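Local coordinates for protein PatF (Prochloron didemni, PDB 4BG2) that belongs to the cyanobactin prenyltransferase-like family and probably acts in patellamide biosynthesis, at residues T81-L86 / N119-H124. Sequence-based numbering, arbitrary orientation.
Sequences THAFKL and NTIGVH
I121 meets H82, A83 and L86, and this apolar packing makes most of the contact. Its CG2 methyl reaches the helix backbone, 3.7 Å from A83 N and 3.9 Å from H82 C. The same methyl lies 4.1 Å from A83 CB, and the CB of H82 flanks it. CG2 can press into the helix because CG1 of I121 sits between the backbone N and the carbonyl carbon (chi1 52°), which leaves CG2 anti to the carbonyl carbon. One turn on, L86 holds its CG anti to the backbone N (chi1 179°) and brings CD2 to 4.2 Å from I121 CB, the L86 side chain running aslant to that of I121. L86 CD2 also lies near the carbonyl oxygen of G122.

No hydrogen bond joins the two segments. The polar part is N119, whose amide nitrogen ND2 packs on A83 CB at 3.9 Å. ND2 also donates to the carbonyl oxygen of T120 (2.9 Å), which lies nearly in the amide plane, while the donor stands above the carbonyl plane. At the other end of the amide, OD1 is hydrogen-bonded to the hydroxyl of S79, at the start of the same helix. N119 thus links the helix start to the strand's irregular part. A leucine here would probably leave the S79 hydroxyl and the T120 carbonyl without these partners.

The contact lays helix 79-91 against strand 116-124 of the closed antiparallel barrel, with segment axes 9.0 Å apart and 37° from parallel. A ten-stranded antiparallel barrel with helices packed around its outside is consistent with the PT barrel, as in ABBA-type prenyltransferases. I121 also touches F37, A40 and I41 of helix 34-42, and A83 touches F103 of helix 101-110. Strands 60-70 and 133-140 pair with the strand on its two edges.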
loop_
_atom_site.group_PDB
_atom_site.type_symbol
_atom_site.label_atom_id
_atom_site.label_comp_id
_atom_site.label_asym_id
_atom_site.label_seq_id
_atom_site.Cartn_x
_atom_site.Cartn_y
_atom_site.Cartn_z
ATOM N N THR A 81 -11.873 -10.238 -8.786
ATOM C CA THR A 81 -12.969 -9.717 -9.575
ATOM C C THR A 81 -13.105 -8.219 -9.363
ATOM O O THR A 81 -13.381 -7.489 -10.290
ATOM C CB THR A 81 -14.287 -10.415 -9.243
ATOM O OG1 THR A 81 -14.536 -10.314 -7.830
ATOM C CG2 THR A 81 -14.219 -11.860 -9.656
ATOM N N HIS A 82 -12.872 -7.760 -8.139
ATOM C CA HIS A 82 -12.928 -6.325 -7.848
ATOM C C HIS A 82 -11.874 -5.554 -8.618
ATOM O O HIS A 82 -12.129 -4.461 -9.119
ATOM C CB HIS A 82 -12.791 -6.076 -6.330
ATOM C CG HIS A 82 -13.911 -6.671 -5.538
ATOM N ND1 HIS A 82 -15.223 -6.283 -5.707
ATOM C CD2 HIS A 82 -13.930 -7.671 -4.628
ATOM C CE1 HIS A 82 -15.997 -6.999 -4.914
ATOM N NE2 HIS A 82 -15.233 -7.842 -4.241
ATOM N N ALA A 83 -10.680 -6.117 -8.703
ATOM C CA ALA A 83 -9.589 -5.489 -9.428
ATOM C C ALA A 83 -9.907 -5.392 -10.909
ATOM O O ALA A 83 -9.789 -4.330 -11.519
ATOM C CB ALA A 83 -8.312 -6.279 -9.232
ATOM N N PHE A 84 -10.316 -6.505 -11.492
ATOM C CA PHE A 84 -10.625 -6.531 -12.924
ATOM C C PHE A 84 -11.773 -5.604 -13.278
ATOM O O PHE A 84 -11.693 -4.912 -14.271
ATOM C CB PHE A 84 -10.890 -7.966 -13.402
ATOM C CG PHE A 84 -9.668 -8.860 -13.334
ATOM C CD1 PHE A 84 -8.442 -8.447 -13.834
ATOM C CD2 PHE A 84 -9.754 -10.115 -12.782
ATOM C CE1 PHE A 84 -7.331 -9.270 -13.792
ATOM C CE2 PHE A 84 -8.652 -10.953 -12.745
ATOM C CZ PHE A 84 -7.435 -10.524 -13.230
ATOM N N LYS A 85 -12.839 -5.586 -12.480
ATOM C CA LYS A 85 -13.939 -4.630 -12.701
ATOM C C LYS A 85 -13.458 -3.195 -12.696
ATOM O O LYS A 85 -13.884 -2.397 -13.512
ATOM C CB LYS A 85 -14.992 -4.730 -11.608
ATOM C CG LYS A 85 -16.032 -5.827 -11.782
ATOM C CD LYS A 85 -16.786 -5.984 -10.458
ATOM C CE LYS A 85 -18.171 -6.555 -10.633
ATOM N NZ LYS A 85 -18.128 -7.835 -11.392
ATOM N N LEU A 86 -12.590 -2.867 -11.742
ATOM C CA LEU A 86 -12.076 -1.505 -11.602
ATOM C C LEU A 86 -11.240 -1.126 -12.806
ATOM O O LEU A 86 -11.419 -0.043 -13.381
ATOM C CB LEU A 86 -11.238 -1.365 -10.324
ATOM C CG LEU A 86 -10.627 0.004 -10.059
ATOM C CD1 LEU A 86 -11.734 1.036 -9.924
ATOM C CD2 LEU A 86 -9.730 -0.017 -8.817
ATOM N N ASN A 119 -6.096 -9.778 -2.616
ATOM C CA ASN A 119 -5.545 -8.559 -3.193
ATOM C C ASN A 119 -6.381 -7.371 -2.722
ATOM O O ASN A 119 -7.518 -7.540 -2.329
ATOM C CB ASN A 119 -5.490 -8.636 -4.704
ATOM C CG ASN A 119 -6.869 -8.704 -5.337
ATOM O OD1 ASN A 119 -7.446 -9.789 -5.500
ATOM N ND2 ASN A 119 -7.406 -7.549 -5.684
ATOM N N THR A 120 -5.782 -6.189 -2.730
ATOM C CA THR A 120 -6.481 -4.965 -2.424
ATOM C C THR A 120 -7.004 -4.359 -3.727
ATOM O O THR A 120 -6.688 -4.825 -4.823
ATOM C CB THR A 120 -5.526 -3.899 -1.824
ATOM O OG1 THR A 120 -4.526 -3.600 -2.775
ATOM C CG2 THR A 120 -4.840 -4.386 -0.579
ATOM N N ILE A 121 -7.772 -3.288 -3.614
ATOM C CA ILE A 121 -7.887 -2.390 -4.733
ATOM C C ILE A 121 -7.614 -0.990 -4.225
ATOM O O ILE A 121 -7.976 -0.627 -3.118
ATOM C CB ILE A 121 -9.261 -2.439 -5.451
ATOM C CG1 ILE A 121 -10.411 -2.271 -4.489
ATOM C CG2 ILE A 121 -9.423 -3.756 -6.212
ATOM C CD1 ILE A 121 -11.706 -1.914 -5.161
ATOM N N GLY A 122 -7.028 -0.192 -5.086
ATOM C CA GLY A 122 -6.659 1.124 -4.716
ATOM C C GLY A 122 -6.434 2.009 -5.890
ATOM O O GLY A 122 -6.252 1.537 -7.017
ATOM N N VAL A 123 -6.481 3.309 -5.607
ATOM C CA VAL A 123 -6.178 4.342 -6.560
ATOM C C VAL A 123 -5.281 5.380 -5.895
ATOM O O VAL A 123 -5.479 5.727 -4.724
ATOM C CB VAL A 123 -7.437 5.067 -7.098
ATOM C CG1 VAL A 123 -8.234 4.148 -7.981
ATOM C CG2 VAL A 123 -8.308 5.636 -5.984
ATOM N N HIS A 124 -4.343 5.897 -6.668
ATOM C CA HIS A 124 -3.542 7.047 -6.289
ATOM C C HIS A 124 -3.727 8.143 -7.329
ATOM O O HIS A 124 -3.260 8.028 -8.472
ATOM C CB HIS A 124 -2.049 6.681 -6.185
ATOM C CG HIS A 124 -1.750 5.603 -5.180
ATOM N ND1 HIS A 124 -0.543 4.945 -5.145
ATOM C CD2 HIS A 124 -2.490 5.074 -4.183
ATOM C CE1 HIS A 124 -0.539 4.074 -4.154
ATOM N NE2 HIS A 124 -1.727 4.104 -3.576
#